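Galactose mutarotase related enzyme (PDB 3Q1N) probably binds a carbohydrate and may interconvert the anomers of a sugar such as galactose, as the aldose 1-epimerases do. Local coordinates at residues 90-95 against 112-117; 123-128 against 286-291; 157-162 against 220-225; 171-176 against 183-188; 206-211 against 239-244. All blocks are in the same frame, centred on the assembly; numbering follows the deposited sequence.

Interaction 1: 90-95 against 112-117; sequences AVTFTQ and AVTYML. With EDO (1,2-ethanediol), chain T.
Phe93 and Tyr115 meet at their rims on the buried face of this antiparallel strand pair. Phe93 CD2 comes to 3.6 Å from Tyr115 CE2, lying in the plane of the tyrosine ring at its edge, and the two ring planes stand 80° apart, so neither ring covers the other. The pairing of the strands already puts both residues on this face; in each, CG is anti to the carbonyl carbon, which leans the ring beside its own backbone N. This is the tight half of the contact: Val91 and Val113 share the face, Ile5 and Ile14 of the first strands pack against it, and the Tyr115 hydroxyl is hydrogen-bonded to the carbonyl of Ala19.

The opposite face is looser and partly open to solvent. Here Thr92 OG1 lies 2.6 Å from Thr114 OG1, a hydrogen bond of undecided direction whose Thr114 end is less surely placed, since an ethanediol crowds it. Ala90 CB touches CG of Met116 (selenomethionine, in the conformer given) at 3.8 Å, while the selenium end leads away.

Between the faces, Phe93 N gives a straight bond to Val113 O (2.8 Å, 175°) and Val113 N returns one to Phe93 O at 2.9 Å; Val91 and Tyr115 are joined by a similar pair. One greasy face and one mixed face are what this strand pair shows in the large antiparallel sheet of the galactose mutarotase-like beta-sandwich.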
# COMPACT_ATOMS: atom_id res chain seq x y z
N ALA A 90 11.37 8.63 15.60
CA ALA A 90 10.30 9.13 14.72
C ALA A 90 10.85 10.16 13.74
O ALA A 90 11.85 10.84 14.02
CB ALA A 90 9.09 9.77 15.51
N VAL A 91 10.12 10.31 12.64
CA VAL A 91 10.49 11.29 11.64
C VAL A 91 9.31 11.60 10.76
O VAL A 91 8.46 10.73 10.54
CB VAL A 91 11.68 10.80 10.79
CG1 VAL A 91 11.33 9.51 10.04
CG2 VAL A 91 12.13 11.90 9.77
N THR A 92 9.28 12.82 10.21
CA THR A 92 8.18 13.27 9.36
C THR A 92 8.75 13.66 8.00
O THR A 92 9.81 14.31 7.90
CB THR A 92 7.37 14.45 9.99
OG1 THR A 92 6.74 14.02 11.20
CG2 THR A 92 6.28 14.96 9.05
N PHE A 93 8.06 13.18 6.95
CA PHE A 93 8.39 13.47 5.56
C PHE A 93 7.25 14.24 4.90
O PHE A 93 6.10 13.86 5.04
CB PHE A 93 8.57 12.16 4.79
CG PHE A 93 9.80 11.39 5.16
CD1 PHE A 93 11.01 11.65 4.55
CD2 PHE A 93 9.74 10.35 6.09
CE1 PHE A 93 12.17 10.93 4.84
CE2 PHE A 93 10.90 9.61 6.42
CZ PHE A 93 12.13 9.89 5.80
N THR A 94 7.57 15.26 4.13
CA THR A 94 6.55 16.09 3.53
C THR A 94 6.88 16.38 2.07
O THR A 94 7.99 16.77 1.74
CB THR A 94 6.42 17.45 4.27
OG1 THR A 94 6.17 17.23 5.66
CG2 THR A 94 5.20 18.26 3.71
N GLN A 95 5.90 16.12 1.21
CA GLN A 95 5.98 16.45 -0.23
C GLN A 95 4.88 17.43 -0.62
O GLN A 95 3.75 17.36 -0.15
CB GLN A 95 5.86 15.17 -1.04
CG GLN A 95 6.08 15.37 -2.52
CD GLN A 95 5.87 14.09 -3.29
OE1 GLN A 95 4.73 13.83 -3.74
NE2 GLN A 95 6.92 13.28 -3.45
N ALA A 112 1.91 14.41 3.84
CA ALA A 112 2.80 14.31 4.97
C ALA A 112 2.68 12.92 5.56
O ALA A 112 1.59 12.37 5.66
CB ALA A 112 2.55 15.40 6.03
N VAL A 113 3.83 12.34 5.90
CA VAL A 113 3.89 11.00 6.45
C VAL A 113 4.81 11.01 7.68
O VAL A 113 5.97 11.44 7.57
CB VAL A 113 4.45 10.03 5.36
CG1 VAL A 113 4.34 8.57 5.79
CG2 VAL A 113 3.76 10.28 4.00
N THR A 114 4.34 10.53 8.83
CA THR A 114 5.13 10.46 10.03
C THR A 114 5.30 9.00 10.41
O THR A 114 4.31 8.27 10.45
CB THR A 114 4.50 11.27 11.19
OG1 THR A 114 4.53 12.66 10.84
CG2 THR A 114 5.28 11.05 12.52
N TYR A 115 6.57 8.59 10.59
CA TYR A 115 6.90 7.22 10.98
C TYR A 115 7.33 7.25 12.42
O TYR A 115 8.11 8.11 12.80
CB TYR A 115 8.03 6.67 10.14
CG TYR A 115 7.72 6.51 8.67
CD1 TYR A 115 7.09 5.36 8.21
CD2 TYR A 115 8.05 7.49 7.76
CE1 TYR A 115 6.83 5.18 6.86
CE2 TYR A 115 7.75 7.33 6.40
CZ TYR A 115 7.14 6.17 5.98
OH TYR A 115 6.81 5.97 4.65
N MSE A 116 6.88 6.29 13.22
CA MSE A 116 7.36 6.17 14.58
C MSE A 116 7.44 4.70 15.00
O MSE A 116 6.48 3.94 14.81
CB MSE A 116 6.43 6.95 15.53
CG MSE A 116 6.97 7.02 16.94
SE MSE A 116 5.75 7.87 18.17
CE MSE A 116 4.12 8.11 17.17
N LEU A 117 8.60 4.32 15.54
CA LEU A 117 8.78 2.99 16.11
C LEU A 117 8.38 3.01 17.58
O LEU A 117 8.66 3.98 18.32
CB LEU A 117 10.22 2.51 16.00
CG LEU A 117 10.67 2.14 14.60
CD1 LEU A 117 12.22 2.03 14.54
CD2 LEU A 117 9.87 0.85 14.07
C1 EDO T . 2.60 13.47 8.94
O1 EDO T . 2.66 14.40 9.99
C2 EDO T . 1.15 13.14 8.62
O2 EDO T . 0.35 12.73 9.69

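Interaction 2: 123-128 against 286-291; sequences SVHYTV and QLALKV. With EDO (1,2-ethanediol), chain T.
Val124 and Leu289 form one of two hydrogen-bonded pairs here, in the large antiparallel sheet of the mutarotase-like beta-sandwich, where two strands far apart in sequence lie side by side. Val124 N reaches Leu289 O at 3.0 Å, and Leu289 N reaches Val124 O at 2.9 Å. Tyr126 and Leu287 repeat the pattern, with Tyr126 N to Leu287 O at 2.8 Å and nearly straight (176°). The amide of Ala288 turns outward to the carboxylate of Asp235, and those of His125 and Thr127 lie on the side bonded to strand 109-118.

On the outer face an ethanediol shares a hydrogen bond with the Thr127 hydroxyl, its O2 being 3.0 Å from Thr127 OG1, and makes a weak one to the His125 carbonyl. Gln286 NE2 is held by Asn284. Underneath, Leu289 CG sits between its backbone N and carbonyl carbon (chi1 60°), sending CD1 to Val124 and CD2 to the Tyr126 ring edge. Back on the outer face, Ala288 CB lies over the His125 ring in one of its two modelled positions, 3.9 Å from its centroid, in a CH-pi contact.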
# COMPACT_ATOMS: atom_id res chain seq x y z
N SER A 123 4.42 2.65 13.54
CA SER A 123 3.18 3.41 13.32
C SER A 123 3.46 4.36 12.13
O SER A 123 4.58 4.86 11.99
CB SER A 123 2.84 4.20 14.58
OG SER A 123 2.59 3.34 15.70
N VAL A 124 2.48 4.56 11.26
CA VAL A 124 2.60 5.46 10.13
C VAL A 124 1.31 6.29 10.11
O VAL A 124 0.22 5.72 10.16
CB VAL A 124 2.74 4.72 8.79
CG1 VAL A 124 3.14 5.69 7.69
CG2 VAL A 124 3.77 3.55 8.88
N HIS A 125 1.45 7.61 10.07
CA HIS A 125 0.31 8.51 9.99
C HIS A 125 0.45 9.33 8.70
O HIS A 125 1.53 9.88 8.43
CB HIS A 125 0.26 9.44 11.23
CG HIS A 125 -0.22 8.77 12.49
ND1 HIS A 125 0.57 7.93 13.25
CD2 HIS A 125 -1.42 8.83 13.14
CE1 HIS A 125 -0.12 7.47 14.28
NE2 HIS A 125 -1.32 8.03 14.26
N TYR A 126 -0.61 9.37 7.90
CA TYR A 126 -0.64 10.13 6.64
C TYR A 126 -1.58 11.31 6.77
O TYR A 126 -2.64 11.15 7.39
CB TYR A 126 -1.15 9.28 5.51
CG TYR A 126 -0.38 8.02 5.28
CD1 TYR A 126 -0.72 6.85 5.98
CD2 TYR A 126 0.71 8.00 4.41
CE1 TYR A 126 -0.02 5.68 5.80
CE2 TYR A 126 1.42 6.80 4.20
CZ TYR A 126 1.06 5.67 4.91
OH TYR A 126 1.76 4.51 4.71
N THR A 127 -1.21 12.46 6.19
CA THR A 127 -2.14 13.57 6.06
C THR A 127 -2.04 14.08 4.63
O THR A 127 -0.93 14.45 4.19
CB THR A 127 -1.81 14.76 7.00
OG1 THR A 127 -1.79 14.30 8.38
CG2 THR A 127 -2.84 15.86 6.85
N VAL A 128 -3.16 14.10 3.96
CA VAL A 128 -3.30 14.60 2.60
C VAL A 128 -4.07 15.89 2.74
O VAL A 128 -5.20 15.90 3.21
CB VAL A 128 -4.12 13.63 1.74
CG1 VAL A 128 -4.38 14.26 0.38
CG2 VAL A 128 -3.36 12.31 1.55
N GLN A 286 -6.89 12.48 7.12
CA GLN A 286 -5.85 11.81 7.88
C GLN A 286 -6.15 10.31 7.96
O GLN A 286 -7.32 9.92 8.20
CB GLN A 286 -5.73 12.41 9.28
CG GLN A 286 -5.20 13.84 9.21
CD GLN A 286 -5.10 14.54 10.53
OE1 GLN A 286 -4.60 13.97 11.53
NE2 GLN A 286 -5.52 15.79 10.56
N LEU A 287 -5.12 9.49 7.79
CA LEU A 287 -5.20 8.04 7.85
C LEU A 287 -4.05 7.53 8.71
O LEU A 287 -2.95 8.08 8.61
CB LEU A 287 -5.08 7.45 6.45
CG LEU A 287 -6.12 7.87 5.40
CD1 LEU A 287 -5.72 7.42 4.01
CD2 LEU A 287 -7.49 7.29 5.78
N ALA A 288 -4.30 6.52 9.53
CA ALA A 288 -3.24 5.92 10.33
C ALA A 288 -3.19 4.43 10.08
O ALA A 288 -4.20 3.82 9.75
CB ALA A 288 -3.44 6.20 11.79
N LEU A 289 -2.01 3.84 10.23
CA LEU A 289 -1.87 2.38 10.31
C LEU A 289 -0.76 2.01 11.29
O LEU A 289 0.06 2.86 11.67
CB LEU A 289 -1.61 1.75 8.94
CG LEU A 289 -0.38 2.11 8.11
CD1 LEU A 289 0.84 1.27 8.48
CD2 LEU A 289 -0.68 1.98 6.60
N LYS A 290 -0.73 0.73 11.68
CA LYS A 290 0.40 0.18 12.39
C LYS A 290 0.81 -1.14 11.74
O LYS A 290 -0.05 -1.89 11.27
CB LYS A 290 0.09 -0.09 13.87
CG LYS A 290 -0.44 1.13 14.66
CD LYS A 290 -0.64 0.80 16.17
CE LYS A 290 -1.14 2.05 16.91
NZ LYS A 290 -1.34 1.78 18.38
N VAL A 291 2.11 -1.37 11.72
CA VAL A 291 2.66 -2.67 11.32
C VAL A 291 3.16 -3.27 12.65
O VAL A 291 4.15 -2.81 13.20
CB VAL A 291 3.80 -2.53 10.32
CG1 VAL A 291 4.24 -3.92 9.81
CG2 VAL A 291 3.38 -1.61 9.13
C1 EDO T . 2.60 13.47 8.94
O1 EDO T . 2.66 14.40 9.99
C2 EDO T . 1.15 13.14 8.62
O2 EDO T . 0.35 12.73 9.69

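Interaction 3: 157-162 against 220-225; sequences DDYDLT and LASPHH. With EDO (1,2-ethanediol), chain L.
With chi1 at -171° Asp157 swings its carboxylate away from its own N, while His225, at -66°, leans its ring beside its own N, and the two meet through Asp157 OD2 and His225 NE2 at 2.8 Å. The imidazole N-H comes to the anti side of that oxygen, 24° out of the carboxylate plane, with the planes of the two groups almost perpendicular. Next to it His224 NE2 gives a hydrogen bond of the same length to Asp158 OD2, here on the anti lone pair and with the oxygen in the ring plane. Asp158 OD1 turns to a salt bridge with Lys151.

Below these polar pairs, Ser222 CB sits over the centre of the Tyr159 ring, 3.5 Å from its centroid, a CH-pi contact. The hydroxyl of the same serine donates to Asp157 O and accepts from His224 N, making an ST turn at the start of the type I turn Ser222-His225. Tyr159 OH lies over a face of His225, offset toward the rim, and is hydrogen-bonded to Gly149 N. Regular pairing is short: Asp160 and Ala221 are a hydrogen-bonded pair, Asp160 N reaching Ala221 O at 3.0 Å, and Leu161 and Leu220 the next, non-hydrogen-bonded one.

Two histidine-carboxylate bonds side by side tie the turn to the loop entering strand 160-164; the nearby carboxylates would probably favour protonated imidazoles, which would add an electrostatic part to the closure.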
# COMPACT_ATOMS: atom_id res chain seq x y z
N ASP A 157 5.43 -21.11 2.19
CA ASP A 157 5.42 -22.15 3.23
C ASP A 157 4.28 -22.02 4.23
O ASP A 157 4.49 -21.67 5.41
CB ASP A 157 6.77 -22.17 3.97
CG ASP A 157 6.93 -23.36 4.91
OD1 ASP A 157 6.18 -24.36 4.75
OD2 ASP A 157 7.84 -23.31 5.78
N ASP A 158 3.07 -22.33 3.76
CA ASP A 158 1.86 -22.35 4.59
C ASP A 158 1.56 -21.01 5.28
O ASP A 158 1.30 -20.96 6.48
CB ASP A 158 1.93 -23.52 5.58
CG ASP A 158 2.08 -24.87 4.88
OD1 ASP A 158 1.62 -24.98 3.71
OD2 ASP A 158 2.64 -25.78 5.52
N TYR A 159 1.56 -19.93 4.50
CA TYR A 159 1.20 -18.61 4.97
C TYR A 159 -0.27 -18.35 4.71
O TYR A 159 -0.82 -18.71 3.62
CB TYR A 159 2.04 -17.52 4.28
CG TYR A 159 3.43 -17.39 4.87
CD1 TYR A 159 4.47 -18.22 4.46
CD2 TYR A 159 3.68 -16.47 5.86
CE1 TYR A 159 5.70 -18.15 5.04
CE2 TYR A 159 4.93 -16.35 6.42
CZ TYR A 159 5.94 -17.19 6.02
OH TYR A 159 7.20 -17.11 6.55
N ASP A 160 -0.93 -17.76 5.69
CA ASP A 160 -2.31 -17.33 5.55
C ASP A 160 -2.39 -15.88 5.97
O ASP A 160 -1.52 -15.38 6.68
CB ASP A 160 -3.29 -18.10 6.48
CG ASP A 160 -3.43 -19.61 6.18
OD1 ASP A 160 -3.01 -20.16 5.15
OD2 ASP A 160 -3.95 -20.28 7.10
N LEU A 161 -3.42 -15.19 5.48
CA LEU A 161 -3.84 -13.93 6.03
C LEU A 161 -5.06 -14.22 6.88
O LEU A 161 -6.00 -14.85 6.42
CB LEU A 161 -4.22 -12.96 4.91
CG LEU A 161 -4.35 -11.52 5.37
CD1 LEU A 161 -2.98 -10.96 5.64
CD2 LEU A 161 -5.09 -10.67 4.31
N THR A 162 -5.02 -13.78 8.13
CA THR A 162 -6.15 -13.90 9.03
C THR A 162 -6.64 -12.51 9.33
O THR A 162 -5.82 -11.61 9.60
CB THR A 162 -5.77 -14.66 10.32
OG1 THR A 162 -5.21 -15.92 9.97
CG2 THR A 162 -6.98 -14.90 11.19
N LEU A 220 -0.31 -11.69 8.70
CA LEU A 220 0.43 -12.52 7.72
C LEU A 220 1.34 -13.42 8.57
O LEU A 220 2.23 -12.93 9.28
CB LEU A 220 1.24 -11.64 6.76
CG LEU A 220 2.19 -12.39 5.83
CD1 LEU A 220 1.46 -13.27 4.82
CD2 LEU A 220 3.11 -11.36 5.14
N ALA A 221 1.07 -14.72 8.52
CA ALA A 221 1.76 -15.66 9.38
C ALA A 221 1.75 -17.08 8.79
O ALA A 221 0.84 -17.45 8.05
CB ALA A 221 1.09 -15.71 10.75
N SER A 222 2.73 -17.86 9.23
CA SER A 222 2.82 -19.30 8.96
C SER A 222 3.16 -20.00 10.27
O SER A 222 3.97 -19.50 11.04
CB SER A 222 3.95 -19.57 7.97
OG SER A 222 4.34 -20.94 7.98
N PRO A 223 2.53 -21.15 10.52
CA PRO A 223 2.86 -21.90 11.73
C PRO A 223 4.31 -22.40 11.75
O PRO A 223 4.79 -22.79 12.81
CB PRO A 223 1.90 -23.09 11.68
CG PRO A 223 1.54 -23.26 10.25
CD PRO A 223 1.53 -21.86 9.70
N HIS A 224 4.99 -22.38 10.60
CA HIS A 224 6.38 -22.87 10.54
C HIS A 224 7.42 -21.78 10.70
O HIS A 224 8.61 -22.08 10.60
CB HIS A 224 6.67 -23.56 9.20
CG HIS A 224 5.69 -24.61 8.82
ND1 HIS A 224 5.42 -25.71 9.62
CD2 HIS A 224 4.92 -24.75 7.72
CE1 HIS A 224 4.52 -26.47 9.03
NE2 HIS A 224 4.19 -25.90 7.87
N HIS A 225 7.00 -20.53 10.91
CA HIS A 225 7.94 -19.41 10.94
C HIS A 225 7.71 -18.50 12.10
O HIS A 225 6.57 -18.11 12.37
CB HIS A 225 7.87 -18.64 9.63
CG HIS A 225 8.35 -19.45 8.49
ND1 HIS A 225 9.68 -19.50 8.15
CD2 HIS A 225 7.72 -20.34 7.70
CE1 HIS A 225 9.85 -20.39 7.20
NE2 HIS A 225 8.67 -20.92 6.90
C1 EDO L . 11.03 -23.02 4.84
O1 EDO L . 10.88 -23.43 6.23
C2 EDO L . 11.71 -21.66 4.60
O2 EDO L . 13.04 -21.54 5.16
O HOH W 1 -0.94 -20.38 7.92

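Interaction 4: 171-176 against 183-188; sequences QRFGIG and GDVEDI. With EDO (1,2-ethanediol), chain Q.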
# COMPACT_ATOMS: atom_id res chain seq x y z
N GLN A 171 -14.51 -11.15 0.36
CA GLN A 171 -14.74 -10.88 -1.06
C GLN A 171 -13.56 -10.08 -1.63
O GLN A 171 -12.86 -9.36 -0.88
CB GLN A 171 -16.07 -10.11 -1.25
CG GLN A 171 -17.34 -10.91 -0.84
CD GLN A 171 -17.73 -11.98 -1.84
OE1 GLN A 171 -18.29 -11.67 -2.91
NE2 GLN A 171 -17.45 -13.25 -1.52
N ARG A 172 -13.32 -10.26 -2.93
CA ARG A 172 -12.32 -9.47 -3.64
C ARG A 172 -12.95 -8.75 -4.82
O ARG A 172 -13.98 -9.19 -5.37
CB ARG A 172 -11.20 -10.35 -4.18
CG ARG A 172 -11.63 -11.21 -5.31
CD ARG A 172 -10.61 -12.17 -5.72
NE ARG A 172 -9.48 -11.54 -6.41
CZ ARG A 172 -8.59 -12.24 -7.12
NH1 ARG A 172 -8.73 -13.56 -7.25
NH2 ARG A 172 -7.58 -11.62 -7.71
N PHE A 173 -12.33 -7.65 -5.20
CA PHE A 173 -12.69 -6.98 -6.44
C PHE A 173 -12.25 -7.82 -7.63
O PHE A 173 -11.11 -8.24 -7.72
CB PHE A 173 -12.07 -5.60 -6.52
CG PHE A 173 -12.69 -4.62 -5.62
CD1 PHE A 173 -13.86 -3.96 -6.02
CD2 PHE A 173 -12.22 -4.39 -4.36
CE1 PHE A 173 -14.49 -3.04 -5.21
CE2 PHE A 173 -12.87 -3.51 -3.52
CZ PHE A 173 -14.00 -2.83 -3.95
N GLY A 174 -13.16 -8.09 -8.54
CA GLY A 174 -12.79 -8.80 -9.73
C GLY A 174 -11.75 -8.05 -10.57
O GLY A 174 -11.80 -6.84 -10.69
N ILE A 175 -10.82 -8.81 -11.14
CA ILE A 175 -9.71 -8.27 -11.96
C ILE A 175 -9.87 -8.66 -13.44
O ILE A 175 -10.22 -9.80 -13.77
CB ILE A 175 -8.36 -8.82 -11.46
CG1 ILE A 175 -8.18 -8.47 -9.98
CG2 ILE A 175 -7.21 -8.28 -12.33
CD1 ILE A 175 -8.29 -7.00 -9.61
N GLY A 176 -9.61 -7.70 -14.32
CA GLY A 176 -9.58 -7.95 -15.75
C GLY A 176 -9.53 -6.65 -16.56
O GLY A 176 -10.35 -5.74 -16.32
N GLY A 183 -14.94 -4.55 -12.37
CA GLY A 183 -16.18 -4.01 -11.82
C GLY A 183 -17.02 -4.88 -10.88
O GLY A 183 -18.06 -4.39 -10.37
N ASP A 184 -16.67 -6.14 -10.75
CA ASP A 184 -17.42 -6.96 -9.80
C ASP A 184 -16.69 -7.13 -8.48
O ASP A 184 -15.56 -6.70 -8.30
CB ASP A 184 -17.87 -8.29 -10.41
CG ASP A 184 -16.79 -9.34 -10.41
OD1 ASP A 184 -16.83 -10.21 -11.30
OD2 ASP A 184 -15.93 -9.34 -9.50
N VAL A 185 -17.43 -7.68 -7.53
CA VAL A 185 -16.93 -8.09 -6.25
C VAL A 185 -17.40 -9.54 -6.14
O VAL A 185 -18.56 -9.84 -6.49
CB VAL A 185 -17.47 -7.21 -5.13
CG1 VAL A 185 -17.08 -7.80 -3.77
CG2 VAL A 185 -16.91 -5.77 -5.25
N GLU A 186 -16.50 -10.43 -5.74
CA GLU A 186 -16.70 -11.88 -5.89
C GLU A 186 -16.02 -12.67 -4.77
O GLU A 186 -15.21 -12.15 -4.01
CB GLU A 186 -16.14 -12.36 -7.24
CG GLU A 186 -14.65 -12.03 -7.46
CD GLU A 186 -14.11 -12.35 -8.86
OE1 GLU A 186 -14.83 -12.13 -9.85
OE2 GLU A 186 -12.90 -12.72 -8.97
N ASP A 187 -16.32 -13.97 -4.75
CA ASP A 187 -15.69 -14.89 -3.79
C ASP A 187 -14.23 -15.10 -4.12
O ASP A 187 -13.79 -14.89 -5.28
CB ASP A 187 -16.36 -16.25 -3.85
CG ASP A 187 -17.82 -16.23 -3.40
OD1 ASP A 187 -18.27 -15.30 -2.71
OD2 ASP A 187 -18.51 -17.22 -3.72
N ILE A 188 -13.46 -15.51 -3.09
CA ILE A 188 -12.00 -15.68 -3.23
C ILE A 188 -11.61 -17.15 -3.22
O ILE A 188 -12.02 -17.87 -2.30
CB ILE A 188 -11.26 -15.01 -2.08
CG1 ILE A 188 -11.69 -13.54 -1.98
CG2 ILE A 188 -9.75 -15.13 -2.33
CD1 ILE A 188 -10.85 -12.68 -1.00
C1 EDO Q . -13.82 -20.48 -2.57
O1 EDO Q . -13.05 -20.97 -1.46
C2 EDO Q . -14.86 -19.48 -2.09
O2 EDO Q . -14.22 -18.25 -1.74
O HOH W 2 -13.69 -5.02 -9.65
O HOH W 3 -10.77 -11.76 -10.48
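Strands 171-175 and 184-187 run antiparallel but strongly twisted, their axes at 125°. Arg172 and Glu186 exchange two backbone bonds, Arg172 N to Glu186 O at 2.9 Å and Glu186 N to Arg172 O at 2.8 Å. At the other end Gly174 N reaches Asp184 O from well above the carbonyl plane, and a water bridges Gly174 O, Asp184 O and, weakly, Gly183 N.

Val185 CG2 lies 3.6 Å from Phe173 CD1, the two side chains running side by side. On the other face Arg172, in the conformer given, touches Glu186 CG to CG at 3.8 Å, while Glu186 OE2 stands off the guanidinium plane, with no N-H aimed at it. Gln171 bends at chi2 (-76°), bringing its amide beside Asp187; OD1 of Asp187 apparently accepts from Gln171 NE2, though their 2.5 Å separation is doubtfully short.

Strand 171-175 also bonds through its backbone to segment 206-211, Phe173 to Ile209 and Gln171 to Ala211. Phe173 packs on Ile209 and Ile188 on Leu210, and Arg172 NH2 is held by Leu207 O just before strand 208-210.

Interaction 5: 206-211 against 239-244; sequences GLVILA and LTIWSP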
# COMPACT_ATOMS: atom_id res chain seq x y z
N GLY A 206 -3.06 -12.40 -10.35
CA GLY A 206 -2.97 -10.99 -10.09
C GLY A 206 -3.35 -10.61 -8.69
O GLY A 206 -3.74 -11.45 -7.86
N LEU A 207 -3.20 -9.32 -8.43
CA LEU A 207 -3.51 -8.75 -7.13
C LEU A 207 -4.92 -9.15 -6.60
O LEU A 207 -5.89 -9.23 -7.38
CB LEU A 207 -3.37 -7.23 -7.21
CG LEU A 207 -4.41 -6.39 -7.95
CD1 LEU A 207 -4.10 -4.92 -7.73
CD2 LEU A 207 -4.51 -6.72 -9.47
N VAL A 208 -5.00 -9.46 -5.30
CA VAL A 208 -6.24 -9.80 -4.61
C VAL A 208 -6.63 -8.64 -3.69
O VAL A 208 -6.02 -8.40 -2.65
CB VAL A 208 -6.06 -11.11 -3.77
CG1 VAL A 208 -7.37 -11.46 -2.98
CG2 VAL A 208 -5.67 -12.29 -4.71
N ILE A 209 -7.61 -7.87 -4.12
CA ILE A 209 -8.05 -6.68 -3.38
C ILE A 209 -9.26 -7.01 -2.50
O ILE A 209 -10.36 -7.14 -3.01
CB ILE A 209 -8.43 -5.52 -4.32
CG1 ILE A 209 -7.37 -5.28 -5.37
CG2 ILE A 209 -8.68 -4.25 -3.48
CD1 ILE A 209 -7.81 -4.29 -6.49
N LEU A 210 -9.05 -7.17 -1.20
CA LEU A 210 -10.16 -7.48 -0.29
C LEU A 210 -11.10 -6.30 -0.15
O LEU A 210 -10.68 -5.16 0.12
CB LEU A 210 -9.63 -7.86 1.12
CG LEU A 210 -8.65 -9.02 1.16
CD1 LEU A 210 -8.26 -9.28 2.63
CD2 LEU A 210 -9.22 -10.29 0.57
N ALA A 211 -12.38 -6.60 -0.33
CA ALA A 211 -13.44 -5.60 -0.35
C ALA A 211 -14.06 -5.34 1.01
O ALA A 211 -14.85 -4.39 1.14
CB ALA A 211 -14.51 -6.02 -1.34
N LEU A 239 -7.62 -3.77 1.17
CA LEU A 239 -6.37 -4.40 1.54
C LEU A 239 -5.99 -5.36 0.45
O LEU A 239 -6.77 -6.28 0.16
CB LEU A 239 -6.49 -5.15 2.88
CG LEU A 239 -5.16 -5.67 3.46
CD1 LEU A 239 -4.20 -4.52 3.80
CD2 LEU A 239 -5.43 -6.56 4.71
N THR A 240 -4.81 -5.19 -0.13
CA THR A 240 -4.44 -5.95 -1.31
C THR A 240 -3.26 -6.89 -1.05
O THR A 240 -2.28 -6.50 -0.44
CB THR A 240 -4.14 -5.02 -2.47
OG1 THR A 240 -5.34 -4.29 -2.79
CG2 THR A 240 -3.67 -5.77 -3.71
N ILE A 241 -3.39 -8.13 -1.52
CA ILE A 241 -2.31 -9.10 -1.44
C ILE A 241 -1.75 -9.31 -2.85
O ILE A 241 -2.52 -9.45 -3.81
CB ILE A 241 -2.81 -10.44 -0.87
CG1 ILE A 241 -3.58 -10.23 0.45
CG2 ILE A 241 -1.63 -11.41 -0.64
CD1 ILE A 241 -5.11 -10.06 0.27
N TRP A 242 -0.43 -9.32 -2.96
CA TRP A 242 0.28 -9.43 -4.26
C TRP A 242 1.63 -10.10 -4.11
O TRP A 242 2.33 -9.88 -3.14
CB TRP A 242 0.47 -8.04 -4.90
CG TRP A 242 1.31 -8.08 -6.12
CD1 TRP A 242 0.97 -8.56 -7.36
CD2 TRP A 242 2.67 -7.69 -6.21
NE1 TRP A 242 2.04 -8.47 -8.21
CE2 TRP A 242 3.09 -7.93 -7.53
CE3 TRP A 242 3.58 -7.13 -5.29
CZ2 TRP A 242 4.39 -7.64 -7.96
CZ3 TRP A 242 4.84 -6.82 -5.72
CH2 TRP A 242 5.25 -7.09 -7.06
N SER A 243 1.96 -10.97 -5.06
CA SER A 243 3.32 -11.46 -5.24
C SER A 243 3.54 -11.68 -6.72
O SER A 243 2.60 -12.07 -7.41
CB SER A 243 3.53 -12.77 -4.50
OG SER A 243 4.90 -13.06 -4.43
N PRO A 244 4.73 -11.39 -7.22
CA PRO A 244 4.97 -11.49 -8.66
C PRO A 244 4.41 -12.77 -9.28
O PRO A 244 4.72 -13.90 -8.85
CB PRO A 244 6.49 -11.47 -8.76
CG PRO A 244 6.91 -10.56 -7.61
CD PRO A 244 5.91 -10.87 -6.50
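Strand 208-210 is a short strand lying between 171-175 and 238-242, in the curled antiparallel sheet that also carries strand 251-258, and it pairs with 239-242 in a largely buried contact. Val208 N gives an almost straight bond to Ile241 O (2.9 Å, 178°), and Ile241 N answers to Val208 O at 2.9 Å. Further along, Leu210 N reaches Leu239 O at 2.8 Å, tilted from the carbonyl plane.

Ile241 does most of the apolar work. In the conformer given its CG1 is anti to the carbonyl carbon (chi1 -51°) and CD1, less surely placed because chi2 is off-rotamer at 92°, reaches back over the neighbouring strand to touch Leu210 CG at 3.8 Å and Val208 CG1 at 4.2 Å. Leu202 and Leu203 of the short helix 200-203 cover the same face.

On the other face Thr240 lies alongside Ile209. Its hydroxyl sits against carbon, OG1 being 3.4 Å from both Ile209 CG1 and Ile209 CG2, and has no polar partner in the model; the threonine methyl meets Leu207 CB at 3.8 Å. Beyond the pairing, Trp242 stacks edge-to-face on Trp42 and also meets the His143 ring. This is a buried antiparallel pair of the curled sheet in the galactose mutarotase-like beta-sandwich.

Overall arrangement
Interactions 1 and 2 are consecutive parts of one sheet: strands 109-118 and 121-130 bond to each other between them, Val113 packs on Val124 and Tyr126, and a single ethanediol touches both. Interaction 3 lies toward the far side of that sheet, its centre about 25 Å from that of interaction 2, and adds histidine-carboxylate bonds in loops to a short regular pairing. Interaction 5 belongs to a second, curled sheet and is the most buried and apolar of the five; Leu161 of interaction 3 packs on its Leu210, Leu239 and Ile241. Interaction 4, a twisted hairpin with charged side chains and bridging waters, joins segment 206-211 of interaction 5, Gln171 bonding to Ala211 and Arg172 to Leu207.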